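Long-range contact in esterase (Staphylococcus aureus subsp. aureus USA300_TCH1516, PDB 3D7R), which probably hydrolyses ester bonds as a member of the alpha/beta hydrolase fold superfamily: residues A[211-225]-A[262-274]. Sequence-based numbering, arbitrary orientation.
Sequences DISDALIEQDAVLSQ and FGGGREMTHPDMK
D220 and M268 make the polar link in this example of a carboxylate that orders two loops at once. Across the contact, OD2 of D220 accepts from M268 N at 2.8 Å, on its anti side and 24° out of the carboxylate plane. CG of D220 is anti to the backbone N (chi1 -168°), which sets the carboxylate on the side of its own carbonyl carbon, near the residues that follow. There OD1 accepts from V222 N, which arrives nearly along the C-O axis and closes an Asx turn, and from L223 N, which comes from above the carboxylate plane and completes an Asx motif. A water donates both to D220 OD1 and to R266 O, bridging the segments a second time. At the exposed margin, Q219 OE1 lies over one face of the R266 guanidinium, the amide and guanidinium planes 60° apart.

Apolar packing accounts for much of the rest. Selenomethionine M268 lies in a groove of the 211-225 segment: its CG is 4.0 Å from I217 CG1, and I212 crosses it at about a right angle. SE lies 3.9 Å from L223 O, and the bend at chi3 brings CE beside Q225 N. L216 CD2 presses on the ring of P271, 3.4 Å from its CD, tighter than usual van der Waals contact, while L216 CD1 rests on G265 O. T269 CG2 packs 3.7 Å from L223 CD1.

E267 points away from the 211-225 segment, although its CB touches D220 OD2. Its OE2 accepts from G264 N and also bonds S200, while OE1 bonds H297, an arrangement consistent with the acid-histidine pair of alpha/beta hydrolases. Helix 214-219 and the loop after it thus pack on the turn that joins strand 259-264, flanked in the sheet by strands 195-199 and 287-292, to helix 270-282.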
loop_
_atom_site.group_PDB
_atom_site.type_symbol
_atom_site.label_atom_id
_atom_site.label_comp_id
_atom_site.label_asym_id
_atom_site.label_seq_id
_atom_site.Cartn_x
_atom_site.Cartn_y
_atom_site.Cartn_z
ATOM N N ASP A 211 -18.072 -4.778 13.258
ATOM C CA ASP A 211 -18.934 -4.652 12.080
ATOM C C ASP A 211 -18.507 -5.569 10.932
ATOM O O ASP A 211 -19.171 -5.620 9.898
ATOM C CB ASP A 211 -19.033 -3.195 11.607
ATOM C CG ASP A 211 -19.788 -2.306 12.597
ATOM O OD1 ASP A 211 -20.817 -2.752 13.156
ATOM O OD2 ASP A 211 -19.347 -1.155 12.809
ATOM N N ILE A 212 -17.404 -6.285 11.113
ATOM C CA ILE A 212 -17.027 -7.337 10.168
ATOM C C ILE A 212 -17.887 -8.586 10.439
ATOM O O ILE A 212 -17.682 -9.304 11.406
ATOM C CB ILE A 212 -15.524 -7.667 10.255
ATOM C CG1 ILE A 212 -14.686 -6.429 9.904
ATOM C CG2 ILE A 212 -15.142 -8.863 9.343
ATOM C CD1 ILE A 212 -13.208 -6.560 10.349
ATOM N N SER A 213 -18.844 -8.838 9.566
ATOM C CA SER A 213 -19.761 -9.928 9.765
ATOM C C SER A 213 -19.180 -11.222 9.195
ATOM O O SER A 213 -18.220 -11.197 8.412
ATOM C CB SER A 213 -21.055 -9.597 9.032
ATOM O OG SER A 213 -20.749 -9.349 7.664
ATOM N N ASP A 214 -19.800 -12.347 9.559
ATOM C CA ASP A 214 -19.500 -13.638 8.927
ATOM C C ASP A 214 -19.760 -13.562 7.429
ATOM O O ASP A 214 -18.967 -14.077 6.634
ATOM C CB ASP A 214 -20.327 -14.777 9.552
ATOM C CG ASP A 214 -19.771 -15.239 10.913
ATOM O OD1 ASP A 214 -18.645 -14.846 11.272
ATOM O OD2 ASP A 214 -20.444 -16.006 11.623
ATOM N N ALA A 215 -20.854 -12.904 7.040
ATOM C CA ALA A 215 -21.166 -12.734 5.615
ATOM C C ALA A 215 -20.011 -12.054 4.877
ATOM O O ALA A 215 -19.615 -12.501 3.797
ATOM C CB ALA A 215 -22.468 -11.956 5.426
ATOM N N LEU A 216 -19.447 -10.996 5.469
ATOM C CA LEU A 216 -18.297 -10.309 4.857
ATOM C C LEU A 216 -17.048 -11.189 4.818
ATOM O O LEU A 216 -16.358 -11.248 3.796
ATOM C CB LEU A 216 -18.002 -8.964 5.538
ATOM C CG LEU A 216 -16.833 -8.158 4.943
ATOM C CD1 LEU A 216 -17.042 -7.843 3.449
ATOM C CD2 LEU A 216 -16.591 -6.863 5.723
ATOM N N ILE A 217 -16.774 -11.891 5.916
ATOM C CA ILE A 217 -15.639 -12.821 5.978
ATOM C C ILE A 217 -15.709 -13.896 4.867
ATOM O O ILE A 217 -14.693 -14.208 4.237
ATOM C CB ILE A 217 -15.495 -13.445 7.380
ATOM C CG1 ILE A 217 -15.008 -12.367 8.367
ATOM C CG2 ILE A 217 -14.502 -14.632 7.353
ATOM C CD1 ILE A 217 -15.388 -12.636 9.793
ATOM N N GLU A 218 -16.911 -14.424 4.637
ATOM C CA GLU A 218 -17.169 -15.410 3.586
ATOM C C GLU A 218 -17.038 -14.868 2.153
ATOM O O GLU A 218 -16.887 -15.648 1.210
ATOM C CB GLU A 218 -18.564 -16.047 3.784
ATOM C CG GLU A 218 -18.769 -16.781 5.118
ATOM C CD GLU A 218 -17.781 -17.929 5.369
ATOM O OE1 GLU A 218 -17.078 -18.386 4.437
ATOM O OE2 GLU A 218 -17.703 -18.383 6.524
ATOM N N GLN A 219 -17.119 -13.549 1.982
ATOM C CA GLN A 219 -16.886 -12.939 0.667
ATOM C C GLN A 219 -15.410 -12.667 0.352
ATOM O O GLN A 219 -15.054 -12.455 -0.808
ATOM C CB GLN A 219 -17.691 -11.635 0.507
ATOM C CG GLN A 219 -19.203 -11.828 0.387
ATOM C CD GLN A 219 -19.602 -12.782 -0.746
ATOM O OE1 GLN A 219 -19.080 -12.707 -1.867
ATOM N NE2 GLN A 219 -20.523 -13.695 -0.448
ATOM N N ASP A 220 -14.561 -12.659 1.378
ATOM C CA ASP A 220 -13.158 -12.259 1.212
ATOM C C ASP A 220 -12.251 -13.474 1.066
ATOM O O ASP A 220 -11.916 -14.114 2.049
ATOM C CB ASP A 220 -12.685 -11.412 2.405
ATOM C CG ASP A 220 -11.346 -10.725 2.148
ATOM O OD1 ASP A 220 -10.570 -11.172 1.278
ATOM O OD2 ASP A 220 -11.062 -9.708 2.803
ATOM N N ALA A 221 -11.832 -13.750 -0.167
ATOM C CA ALA A 221 -10.995 -14.904 -0.478
ATOM C C ALA A 221 -9.510 -14.548 -0.448
ATOM O O ALA A 221 -8.684 -15.345 -0.860
ATOM C CB ALA A 221 -11.384 -15.453 -1.856
ATOM N N VAL A 222 -9.167 -13.358 0.051
ATOM C CA VAL A 222 -7.781 -12.892 0.074
ATOM C C VAL A 222 -7.268 -12.682 1.492
ATOM O O VAL A 222 -6.199 -13.179 1.853
ATOM C CB VAL A 222 -7.606 -11.575 -0.714
ATOM C CG1 VAL A 222 -6.108 -11.123 -0.721
ATOM C CG2 VAL A 222 -8.126 -11.736 -2.141
ATOM N N LEU A 223 -8.008 -11.923 2.292
ATOM C CA LEU A 223 -7.539 -11.630 3.648
ATOM C C LEU A 223 -7.910 -12.729 4.624
ATOM O O LEU A 223 -8.927 -13.386 4.450
ATOM C CB LEU A 223 -8.095 -10.292 4.143
ATOM C CG LEU A 223 -7.570 -9.097 3.336
ATOM C CD1 LEU A 223 -8.219 -7.816 3.840
ATOM C CD2 LEU A 223 -6.046 -9.008 3.420
ATOM N N SER A 224 -7.078 -12.880 5.658
ATOM C CA SER A 224 -7.272 -13.797 6.758
ATOM C C SER A 224 -6.927 -13.053 8.046
ATOM O O SER A 224 -5.824 -12.510 8.156
ATOM C CB SER A 224 -6.303 -14.957 6.588
ATOM O OG SER A 224 -6.223 -15.718 7.772
ATOM N N GLN A 225 -7.854 -12.993 9.006
ATOM C CA GLN A 225 -7.547 -12.370 10.302
ATOM C C GLN A 225 -6.329 -13.071 10.909
ATOM O O GLN A 225 -5.389 -12.411 11.302
ATOM C CB GLN A 225 -8.712 -12.419 11.310
ATOM C CG GLN A 225 -8.437 -11.491 12.526
ATOM C CD GLN A 225 -9.384 -11.653 13.700
ATOM O OE1 GLN A 225 -10.095 -12.646 13.812
ATOM N NE2 GLN A 225 -9.383 -10.669 14.597
ATOM N N PHE A 262 -9.487 3.968 -2.308
ATOM C CA PHE A 262 -10.149 3.020 -3.201
ATOM C C PHE A 262 -10.297 1.702 -2.462
ATOM O O PHE A 262 -9.365 1.248 -1.798
ATOM C CB PHE A 262 -9.321 2.794 -4.486
ATOM C CG PHE A 262 -9.201 4.015 -5.327
ATOM C CD1 PHE A 262 -10.049 4.197 -6.414
ATOM C CD2 PHE A 262 -8.279 5.025 -4.999
ATOM C CE1 PHE A 262 -9.980 5.359 -7.189
ATOM C CE2 PHE A 262 -8.189 6.183 -5.765
ATOM C CZ PHE A 262 -9.052 6.356 -6.859
ATOM N N GLY A 263 -11.473 1.099 -2.555
ATOM C CA GLY A 263 -11.677 -0.187 -1.923
ATOM C C GLY A 263 -12.891 -0.880 -2.463
ATOM O O GLY A 263 -13.634 -0.293 -3.242
ATOM N N GLY A 264 -13.071 -2.141 -2.055
ATOM C CA GLY A 264 -14.216 -2.960 -2.487
ATOM C C GLY A 264 -15.096 -3.350 -1.327
ATOM O O GLY A 264 -14.643 -3.364 -0.173
ATOM N N GLY A 265 -16.358 -3.664 -1.621
ATOM C CA GLY A 265 -17.310 -4.103 -0.599
ATOM C C GLY A 265 -17.121 -5.565 -0.203
ATOM O O GLY A 265 -17.684 -6.010 0.802
ATOM N N ARG A 266 -16.320 -6.305 -0.972
ATOM C CA ARG A 266 -16.060 -7.724 -0.664
ATOM C C ARG A 266 -14.716 -7.987 0.028
ATOM O O ARG A 266 -14.153 -9.090 -0.073
ATOM C CB ARG A 266 -16.228 -8.603 -1.912
ATOM C CG ARG A 266 -17.676 -8.628 -2.375
ATOM C CD ARG A 266 -17.980 -9.598 -3.519
ATOM N NE ARG A 266 -19.391 -9.413 -3.894
ATOM C CZ ARG A 266 -19.970 -9.875 -5.000
ATOM N NH1 ARG A 266 -19.280 -10.581 -5.892
ATOM N NH2 ARG A 266 -21.254 -9.621 -5.218
ATOM N N GLU A 267 -14.202 -6.990 0.737
ATOM C CA GLU A 267 -12.979 -7.168 1.508
ATOM C C GLU A 267 -13.220 -6.832 2.975
ATOM O O GLU A 267 -13.965 -5.905 3.272
ATOM C CB GLU A 267 -11.814 -6.345 0.927
ATOM C CG GLU A 267 -12.063 -4.841 0.775
ATOM C CD GLU A 267 -10.810 -4.083 0.333
ATOM O OE1 GLU A 267 -9.742 -4.320 0.928
ATOM O OE2 GLU A 267 -10.886 -3.258 -0.604
HETATM N N MSE A 268 -12.577 -7.584 3.878
HETATM C CA MSE A 268 -12.840 -7.495 5.325
HETATM C C MSE A 268 -12.446 -6.150 5.928
HETATM O O MSE A 268 -12.807 -5.845 7.059
HETATM C CB MSE A 268 -12.062 -8.585 6.067
HETATM C CG MSE A 268 -12.712 -9.948 6.113
HETATM SE SE MSE A 268 -11.363 -11.287 6.721
HETATM C CE MSE A 268 -10.456 -10.238 8.032
ATOM N N THR A 269 -11.679 -5.374 5.173
ATOM C CA THR A 269 -11.228 -4.027 5.570
ATOM C C THR A 269 -12.301 -2.994 5.362
ATOM O O THR A 269 -12.113 -1.832 5.720
ATOM C CB THR A 269 -10.033 -3.574 4.715
ATOM O OG1 THR A 269 -10.344 -3.805 3.336
ATOM C CG2 THR A 269 -8.777 -4.367 5.060
ATOM N N HIS A 270 -13.417 -3.395 4.756
ATOM C CA HIS A 270 -14.404 -2.398 4.344
ATOM C C HIS A 270 -15.029 -1.613 5.520
ATOM O O HIS A 270 -15.118 -0.385 5.434
ATOM C CB HIS A 270 -15.444 -2.972 3.366
ATOM C CG HIS A 270 -16.410 -1.948 2.853
ATOM N ND1 HIS A 270 -17.592 -1.647 3.503
ATOM C CD2 HIS A 270 -16.364 -1.138 1.767
ATOM C CE1 HIS A 270 -18.232 -0.705 2.833
ATOM N NE2 HIS A 270 -17.508 -0.382 1.775
ATOM N N PRO A 271 -15.473 -2.296 6.605
ATOM C CA PRO A 271 -15.897 -1.513 7.777
ATOM C C PRO A 271 -14.870 -0.499 8.284
ATOM O O PRO A 271 -15.256 0.625 8.602
ATOM C CB PRO A 271 -16.149 -2.581 8.840
ATOM C CG PRO A 271 -16.620 -3.763 8.029
ATOM C CD PRO A 271 -15.689 -3.742 6.833
ATOM N N ASP A 272 -13.589 -0.885 8.355
ATOM C CA ASP A 272 -12.520 0.044 8.737
ATOM C C ASP A 272 -12.353 1.221 7.787
ATOM O O ASP A 272 -12.104 2.345 8.224
ATOM C CB ASP A 272 -11.192 -0.698 8.968
ATOM C CG ASP A 272 -11.241 -1.575 10.223
ATOM O OD1 ASP A 272 -11.819 -1.096 11.250
ATOM O OD2 ASP A 272 -10.745 -2.740 10.181
HETATM N N MSE A 273 -12.488 0.979 6.487
HETATM C CA MSE A 273 -12.434 2.088 5.533
HETATM C C MSE A 273 -13.595 3.057 5.729
HETATM O O MSE A 273 -13.403 4.276 5.663
HETATM C CB MSE A 273 -12.379 1.594 4.071
HETATM C CG MSE A 273 -11.113 0.794 3.751
HETATM SE SE MSE A 273 -11.092 0.362 1.851
HETATM C CE MSE A 273 -12.349 -1.116 1.826
ATOM N N LYS A 274 -14.793 2.527 5.963
ATOM C CA LYS A 274 -15.952 3.392 6.215
ATOM C C LYS A 274 -15.787 4.158 7.524
ATOM O O LYS A 274 -16.150 5.332 7.606
ATOM C CB LYS A 274 -17.266 2.591 6.236
ATOM C CG LYS A 274 -17.678 1.975 4.869
ATOM C CD LYS A 274 -18.029 3.034 3.821
ATOM C CE LYS A 274 -19.506 3.371 3.828
ATOM N NZ LYS A 274 -19.770 4.507 2.891
HETATM O O HOH W 1 -11.247 -9.918 -1.213
#